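Local coordinates for protein alpha-11 giardin (Giardia intestinalis, PDB 2II2) that binds calcium as an unusual member of the annexin family and is probably involved in parasite attachment and in maintaining the cytoskeleton of the ventral disk, at residues A[10-13]-A[14-18]; A[50-53]-A[54-58]; A[36-39]-A[40-43]; A[67-70]-A[71-75]. All coordinates share one frame; numbering follows the deposited sequence.

In the fold
All four contacts are local and sample four of the first five helices of this all-helical annexin. Along the chain the order is interaction 1 (helix 9-18), interaction 3 (helix 34-48), interaction 2 (helix 52-59) and interaction 4 (helix 64-73). Interaction 2 lies between interactions 1 and 4, with its centre about 11 Å from each of theirs, whereas those two are about 17 Å apart and do not touch. Interaction 3 touches the other three, at centre distances of about 13 to 14 Å. F52 and W73 meet where these helices converge. I60, just after helix 52-59, and E66, in the first turn of helix 64-73, bind calcium in another structure; the ion is absent here.

Interaction 1: residues A[10-13]-A[14-18]; sequences IPEV and KAILE
V13 and L17, one helical turn apart, run side by side in the same direction, and the CG2 methyl of V13 lies 4.1 Å from CD1 of L17. The V13 branch CG2 is anti to its backbone N, while CG1 sits between that nitrogen and the carbonyl carbon, 3.3 Å from K14 N. Beneath this apolar pair the backbone follows the alpha-helical pattern. K14 N donates to I10 O, A15 N to P11 O at 3.0 Å, I16 N to E12 O at 3.1 Å and L17 N to V13 O at 2.9 Å, all with N-H...O angles close to 160°, and K14 O accepts E18 N. V13 O is also covered by the leucine that it binds, since CG of L17 comes within 3.3 Å of it. On the outer side K14 and E18 form an i to i+4 salt bridge. The lysine chain runs extended until a bend at its last torsion (chi4 -74°) turns NZ to within 2.6 Å of E18 OE2, which it meets on the syn side and about 20° out of the carboxylate plane. The acid of E12 is satisfied by a different partner, R31, through a salt bridge that leads away from this turn. V13 and L17 continue inward onto F52 of helix 52-59, and L17 also reaches I60, a calcium-binding residue. The chemistry is thus that of an amphipathic helix: the backbone N-H groups of K14 to E18 are used within the helix, opposite charges are paired along the exposed flank, and branched hydrocarbon is presented to the neighbouring helices.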
# COMPACT_ATOMS: atom_id res chain seq x y z
N ILE A 10 19.19 18.36 -13.87
CA ILE A 10 18.15 19.33 -13.52
C ILE A 10 17.51 19.98 -14.76
O ILE A 10 16.29 19.91 -14.92
CB ILE A 10 18.69 20.36 -12.51
CG1 ILE A 10 18.80 19.68 -11.14
CG2 ILE A 10 17.81 21.56 -12.39
CD1 ILE A 10 19.69 20.38 -10.18
N PRO A 11 18.32 20.60 -15.63
CA PRO A 11 17.71 21.12 -16.86
C PRO A 11 17.08 20.03 -17.74
O PRO A 11 16.09 20.26 -18.43
CB PRO A 11 18.88 21.84 -17.58
CG PRO A 11 20.08 21.40 -16.92
CD PRO A 11 19.76 20.94 -15.54
N GLU A 12 17.68 18.84 -17.72
CA GLU A 12 17.16 17.71 -18.49
C GLU A 12 15.72 17.38 -18.09
O GLU A 12 14.82 17.30 -18.95
CB GLU A 12 18.07 16.49 -18.30
CG GLU A 12 17.63 15.24 -19.06
CD GLU A 12 18.48 14.03 -18.77
OE1 GLU A 12 19.28 14.03 -17.81
OE2 GLU A 12 18.32 13.04 -19.51
N VAL A 13 15.50 17.22 -16.79
CA VAL A 13 14.15 16.88 -16.36
C VAL A 13 13.18 18.07 -16.42
O VAL A 13 11.99 17.88 -16.64
CB VAL A 13 14.11 16.19 -14.97
CG1 VAL A 13 14.48 17.17 -13.82
CG2 VAL A 13 12.76 15.55 -14.72
N LYS A 14 13.69 19.29 -16.26
CA LYS A 14 12.82 20.45 -16.39
C LYS A 14 12.24 20.46 -17.80
O LYS A 14 11.04 20.70 -18.00
CB LYS A 14 13.57 21.74 -16.06
CG LYS A 14 12.70 22.97 -16.05
CD LYS A 14 13.48 24.17 -15.53
CE LYS A 14 12.65 25.42 -15.35
NZ LYS A 14 12.31 26.06 -16.66
N ALA A 15 13.10 20.17 -18.78
CA ALA A 15 12.65 20.15 -20.17
C ALA A 15 11.67 19.00 -20.46
O ALA A 15 10.70 19.17 -21.22
CB ALA A 15 13.84 20.08 -21.11
N ILE A 16 11.94 17.83 -19.89
CA ILE A 16 11.02 16.69 -20.02
C ILE A 16 9.63 17.07 -19.50
O ILE A 16 8.61 16.79 -20.14
CB ILE A 16 11.57 15.48 -19.24
CG1 ILE A 16 12.75 14.85 -19.98
CG2 ILE A 16 10.50 14.42 -19.02
CD1 ILE A 16 13.52 13.82 -19.18
N LEU A 17 9.62 17.71 -18.33
CA LEU A 17 8.36 18.09 -17.72
C LEU A 17 7.63 19.17 -18.53
O LEU A 17 6.40 19.06 -18.77
CB LEU A 17 8.60 18.49 -16.26
CG LEU A 17 8.98 17.33 -15.32
CD1 LEU A 17 9.43 17.87 -13.96
CD2 LEU A 17 7.85 16.31 -15.15
N GLU A 18 8.40 20.16 -19.00
CA GLU A 18 7.80 21.21 -19.82
C GLU A 18 7.21 20.68 -21.13
O GLU A 18 6.27 21.25 -21.66
CB GLU A 18 8.79 22.36 -20.05
CG GLU A 18 9.06 23.11 -18.76
CD GLU A 18 10.27 24.02 -18.80
OE1 GLU A 18 11.13 23.88 -19.69
OE2 GLU A 18 10.36 24.88 -17.90

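Interaction 2: residues A[50-53]-A[54-58]; sequences LEFI and AFLKK
L50 lays its CD1 methyl over one face of the F55 ring, 3.9 Å from the ring centroid and only 13° off the normal, a CH-pi contact that joins the residues just before helix 52-59 to its first turn. E51 is the N-cap. Its chain bends at chi2 (-88°), which turns the carboxylate back over the helix start: OE1 accepts from A54 N at 3.0 Å and OE2 from I53 N at 3.1 Å, both from above the carboxylate plane. The backbone O of E51 is taken by F55 N.

The close packing lies on the inner flank, where CE2 of F52 is 3.8 Å from CD1 of L56 and the phenyl ring continues onto W73 and, edge-to-face, onto F44. I53 is buried too, against A70. The solvent side is sparser: A54 is exposed, and so is the extended K57, whose CE lies 3.9 Å from I53 CG2 before the chain reaches E66, a calcium-binding residue.

Two otherwise unfilled first-turn N-H groups are therefore bound by a single carboxylate, whose negative charge would be expected to interact favourably with the dipole of the helix it caps.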
# COMPACT_ATOMS: atom_id res chain seq x y z
N LEU A 50 11.77 26.12 -8.14
CA LEU A 50 10.53 25.34 -8.20
C LEU A 50 10.66 24.11 -7.33
O LEU A 50 11.64 23.37 -7.43
CB LEU A 50 10.25 24.89 -9.64
CG LEU A 50 10.22 25.99 -10.71
CD1 LEU A 50 10.38 25.43 -12.11
CD2 LEU A 50 8.96 26.83 -10.58
N GLU A 51 9.68 23.91 -6.46
CA GLU A 51 9.56 22.64 -5.74
C GLU A 51 9.22 21.52 -6.72
O GLU A 51 8.28 21.63 -7.50
CB GLU A 51 8.51 22.78 -4.64
CG GLU A 51 8.56 21.67 -3.59
CD GLU A 51 7.73 20.45 -3.97
OE1 GLU A 51 6.55 20.62 -4.30
OE2 GLU A 51 8.24 19.31 -3.90
N PHE A 52 10.00 20.44 -6.68
CA PHE A 52 9.94 19.45 -7.75
C PHE A 52 8.60 18.76 -7.92
O PHE A 52 8.14 18.63 -9.03
CB PHE A 52 11.06 18.42 -7.59
CG PHE A 52 11.08 17.38 -8.69
CD1 PHE A 52 11.71 17.64 -9.92
CD2 PHE A 52 10.44 16.15 -8.52
CE1 PHE A 52 11.72 16.69 -10.94
CE2 PHE A 52 10.42 15.19 -9.55
CZ PHE A 52 11.09 15.46 -10.75
N ILE A 53 8.02 18.29 -6.82
CA ILE A 53 6.81 17.49 -6.90
C ILE A 53 5.65 18.33 -7.39
O ILE A 53 4.92 17.93 -8.28
CB ILE A 53 6.52 16.77 -5.56
CG1 ILE A 53 7.69 15.83 -5.26
CG2 ILE A 53 5.17 16.04 -5.64
CD1 ILE A 53 7.52 14.96 -4.09
N ALA A 54 5.52 19.55 -6.86
CA ALA A 54 4.44 20.40 -7.32
C ALA A 54 4.59 20.75 -8.80
O ALA A 54 3.63 20.83 -9.53
CB ALA A 54 4.36 21.68 -6.46
N PHE A 55 5.83 20.98 -9.22
CA PHE A 55 6.10 21.28 -10.63
C PHE A 55 5.77 20.08 -11.50
O PHE A 55 5.17 20.23 -12.54
CB PHE A 55 7.54 21.73 -10.81
CG PHE A 55 7.88 22.17 -12.22
CD1 PHE A 55 7.28 23.29 -12.77
CD2 PHE A 55 8.82 21.48 -12.98
CE1 PHE A 55 7.57 23.71 -14.06
CE2 PHE A 55 9.12 21.88 -14.28
CZ PHE A 55 8.51 23.00 -14.83
N LEU A 56 6.18 18.89 -11.07
CA LEU A 56 5.80 17.66 -11.79
C LEU A 56 4.26 17.59 -11.94
O LEU A 56 3.77 17.34 -13.03
CB LEU A 56 6.38 16.44 -11.09
CG LEU A 56 6.13 15.07 -11.73
CD1 LEU A 56 7.22 14.10 -11.34
CD2 LEU A 56 4.77 14.52 -11.34
N LYS A 57 3.54 17.86 -10.85
CA LYS A 57 2.08 17.79 -10.91
C LYS A 57 1.50 18.88 -11.81
O LYS A 57 0.48 18.64 -12.46
CB LYS A 57 1.50 17.88 -9.50
CG LYS A 57 1.69 16.65 -8.64
CD LYS A 57 0.99 16.85 -7.30
CE LYS A 57 1.33 15.79 -6.27
NZ LYS A 57 0.86 16.18 -4.91
N LYS A 58 2.14 20.05 -11.84
CA LYS A 58 1.69 21.15 -12.69
C LYS A 58 1.85 20.82 -14.17
O LYS A 58 1.06 21.26 -14.99
CB LYS A 58 2.45 22.43 -12.35
CG LYS A 58 1.86 23.71 -12.96
CD LYS A 58 2.76 24.92 -12.74
CE LYS A 58 2.23 26.18 -13.41
NZ LYS A 58 2.03 26.06 -14.90

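Interaction 3: residues A[36-39]-A[40-43]; sequences ERKE and LRTQ
Helix 34-48 contributes two of its inner turns here, where R41 folds back along the helix surface against the preceding turn. CG of R41 lies 3.3 Å from the backbone O of R37, the same oxygen that accepts R41 N at 3.0 Å. That CG is anti to the carbonyl carbon (chi1 -66°), and a further bend at chi3 turns the guanidinium obliquely past R37 O and the CA of K38. The neighbouring bonds keep the alpha-helical i to i+4 spacing: L40 N to E36 O at 2.8 Å, T42 N to K38 O at 3.1 Å and Q43 N to E39 O at 3.0 Å. The hydroxyl of T42 stays close to the backbone, its OG1 3.1 Å from K38 O. CB of L40 sits 3.3 Å from E36 O, and its side chain continues onto W32 and W73. Within the annexin fold this helix lies across the ends of helices 52-59 and 64-73, and both arginines extend toward them. R37 packs on W73, and its NH2 forms a salt bridge with D265, which belongs to neither; R41 touches F52, I53 and W73 and makes a long, weak ion pair with D74. E36 and E39 have polar partners of their own, S33 N and the hydroxyl of Y6 respectively. K38 NZ lies 6.9 Å from R41 NH2, and the K38 side chain is near a sulfate ion, probably from the crystallisation solution.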
# COMPACT_ATOMS: atom_id res chain seq x y z
N GLU A 36 19.37 9.39 -4.03
CA GLU A 36 19.60 10.32 -5.14
C GLU A 36 18.35 11.10 -5.51
O GLU A 36 18.45 12.29 -5.85
CB GLU A 36 20.17 9.58 -6.36
CG GLU A 36 21.58 9.05 -6.15
CD GLU A 36 22.01 8.07 -7.22
OE1 GLU A 36 21.16 7.46 -7.87
OE2 GLU A 36 23.24 7.87 -7.38
N ARG A 37 17.17 10.47 -5.45
CA ARG A 37 15.96 11.23 -5.79
C ARG A 37 15.79 12.40 -4.84
O ARG A 37 15.41 13.49 -5.25
CB ARG A 37 14.71 10.35 -5.80
CG ARG A 37 14.67 9.37 -6.93
CD ARG A 37 13.34 8.70 -7.05
NE ARG A 37 12.96 7.85 -5.92
CZ ARG A 37 13.35 6.59 -5.73
NH1 ARG A 37 14.21 6.01 -6.55
NH2 ARG A 37 12.88 5.91 -4.69
N LYS A 38 16.09 12.16 -3.56
CA LYS A 38 15.92 13.20 -2.55
C LYS A 38 16.91 14.35 -2.81
O LYS A 38 16.55 15.54 -2.82
CB LYS A 38 16.13 12.61 -1.15
CG LYS A 38 15.87 13.57 0.02
CD LYS A 38 16.20 12.89 1.37
CE LYS A 38 15.86 13.81 2.53
NZ LYS A 38 16.13 13.17 3.83
N GLU A 39 18.17 13.98 -3.04
CA GLU A 39 19.19 14.99 -3.37
C GLU A 39 18.86 15.77 -4.64
O GLU A 39 19.03 16.99 -4.69
CB GLU A 39 20.57 14.34 -3.52
CG GLU A 39 21.15 13.87 -2.19
CD GLU A 39 22.55 13.28 -2.29
OE1 GLU A 39 22.99 12.84 -3.38
OE2 GLU A 39 23.24 13.25 -1.24
N LEU A 40 18.38 15.07 -5.66
CA LEU A 40 18.03 15.71 -6.91
C LEU A 40 16.90 16.72 -6.68
O LEU A 40 16.96 17.84 -7.18
CB LEU A 40 17.65 14.66 -7.93
CG LEU A 40 17.43 15.13 -9.36
CD1 LEU A 40 17.72 13.96 -10.30
CD2 LEU A 40 15.99 15.62 -9.58
N ARG A 41 15.88 16.34 -5.91
CA ARG A 41 14.79 17.31 -5.66
C ARG A 41 15.30 18.55 -4.94
O ARG A 41 14.90 19.67 -5.24
CB ARG A 41 13.63 16.66 -4.87
CG ARG A 41 12.91 15.59 -5.63
CD ARG A 41 11.67 15.17 -4.92
NE ARG A 41 11.92 14.48 -3.66
CZ ARG A 41 11.51 14.89 -2.46
NH1 ARG A 41 10.83 16.02 -2.31
NH2 ARG A 41 11.75 14.13 -1.41
N THR A 42 16.20 18.36 -4.00
CA THR A 42 16.76 19.49 -3.26
C THR A 42 17.51 20.45 -4.17
O THR A 42 17.28 21.66 -4.16
CB THR A 42 17.68 19.01 -2.13
OG1 THR A 42 16.89 18.23 -1.22
CG2 THR A 42 18.34 20.18 -1.35
N GLN A 43 18.36 19.89 -5.01
CA GLN A 43 19.14 20.70 -5.93
C GLN A 43 18.25 21.33 -7.00
O GLN A 43 18.49 22.46 -7.43
CB GLN A 43 20.25 19.88 -6.59
CG GLN A 43 21.42 19.50 -5.67
CD GLN A 43 22.74 19.28 -6.44
OE1 GLN A 43 23.67 18.68 -5.91
NE2 GLN A 43 22.82 19.79 -7.66

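Interaction 4: residues A[67-70]-A[71-75]; sequences DVMA and LGWDC
M69 runs beside W73 one turn further along helix 64-73, and its sulfur meets the edge of the indole. SD lies 4.8 Å from the centroid of the five-membered ring and 84° off its normal, a Met-aromatic contact in which the sulfur approaches CD1 and NE1 equally. A bend at chi2 of M69 (-67°) brings SD to this edge. The backbone O of the same methionine lies in the plane of the indole, 3.2 Å from CD1 of W73, and accepts W73 N at 2.9 Å, which holds the two residues together through both main chain and side chain. The indole NE1 is bound by T29 OG1, which would help fix the rotation of the ring.

Alpha-helical bonds precede this one. L71 N donates to D67 O, and G72 N to V68 O at 2.8 Å with an N-H...O angle of 149°. Beyond W73, D74 N bonds to L71 O, and a water links this part of the chain to the preceding turn by donating to A70 O at 3.0 Å and to D74 OD2 at 2.8 Å. D74 OD2 is also bonded to S78 OG, and OD1 takes a weak bond from C75 N at the start of the following helix.

Several helices surround the turn. The W73 ring is also packed by helix 34-48 and, through L56, by helix 52-59, whose I53 touches D74; F28 of helix 22-29 meets W73 as well. M69 reaches L56 and, on helix 22-29, L25, V26 and T29, while V68 lies against F298, A301 and F305 of helix 298-306.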
# COMPACT_ATOMS: atom_id res chain seq x y z
N ASP A 67 -0.00 10.15 -10.20
CA ASP A 67 0.02 9.64 -8.84
C ASP A 67 1.27 8.81 -8.58
O ASP A 67 1.92 8.97 -7.57
CB ASP A 67 -1.17 8.72 -8.55
CG ASP A 67 -2.48 9.45 -8.38
OD1 ASP A 67 -2.49 10.68 -8.23
OD2 ASP A 67 -3.51 8.74 -8.39
N VAL A 68 1.57 7.86 -9.48
CA VAL A 68 2.70 6.97 -9.23
C VAL A 68 4.01 7.76 -9.23
O VAL A 68 4.93 7.50 -8.44
CB VAL A 68 2.72 5.75 -10.19
CG1 VAL A 68 3.16 6.13 -11.60
CG2 VAL A 68 3.65 4.69 -9.62
N MET A 69 4.10 8.75 -10.11
CA MET A 69 5.29 9.59 -10.17
C MET A 69 5.43 10.51 -8.94
O MET A 69 6.53 10.64 -8.35
CB MET A 69 5.29 10.42 -11.45
CG MET A 69 5.74 9.69 -12.68
SD MET A 69 7.50 9.31 -12.51
CE MET A 69 7.80 8.29 -13.96
N ALA A 70 4.32 11.15 -8.56
CA ALA A 70 4.36 12.04 -7.41
C ALA A 70 4.63 11.32 -6.10
O ALA A 70 5.35 11.84 -5.25
CB ALA A 70 3.09 12.87 -7.30
N LEU A 71 4.05 10.13 -5.95
CA LEU A 71 4.33 9.33 -4.77
C LEU A 71 5.75 8.75 -4.82
O LEU A 71 6.49 8.83 -3.83
CB LEU A 71 3.30 8.20 -4.63
CG LEU A 71 1.87 8.60 -4.26
CD1 LEU A 71 0.98 7.37 -4.28
CD2 LEU A 71 1.78 9.32 -2.89
N GLY A 72 6.13 8.20 -5.97
CA GLY A 72 7.43 7.55 -6.11
C GLY A 72 8.60 8.52 -5.94
O GLY A 72 9.63 8.16 -5.38
N TRP A 73 8.45 9.76 -6.41
CA TRP A 73 9.52 10.77 -6.25
C TRP A 73 9.65 11.34 -4.84
O TRP A 73 10.66 11.96 -4.52
CB TRP A 73 9.31 11.92 -7.25
CG TRP A 73 9.97 11.67 -8.55
CD1 TRP A 73 9.43 11.17 -9.70
CD2 TRP A 73 11.35 11.90 -8.82
NE1 TRP A 73 10.40 11.10 -10.68
CE2 TRP A 73 11.59 11.54 -10.16
CE3 TRP A 73 12.41 12.40 -8.05
CZ2 TRP A 73 12.85 11.65 -10.77
CZ3 TRP A 73 13.68 12.52 -8.67
CH2 TRP A 73 13.88 12.13 -10.00
N ASP A 74 8.61 11.20 -4.02
CA ASP A 74 8.63 11.79 -2.68
C ASP A 74 9.38 10.88 -1.69
O ASP A 74 9.68 9.72 -1.99
CB ASP A 74 7.17 11.95 -2.19
CG ASP A 74 7.00 13.04 -1.12
OD1 ASP A 74 8.01 13.62 -0.65
OD2 ASP A 74 5.83 13.30 -0.79
N CYS A 75 9.67 11.42 -0.51
CA CYS A 75 10.09 10.59 0.63
C CYS A 75 8.91 9.74 1.11
O CYS A 75 7.75 10.19 1.10
CB CYS A 75 10.66 11.45 1.75
SG CYS A 75 12.25 12.18 1.27
O HOH W 1 3.98 12.49 -2.67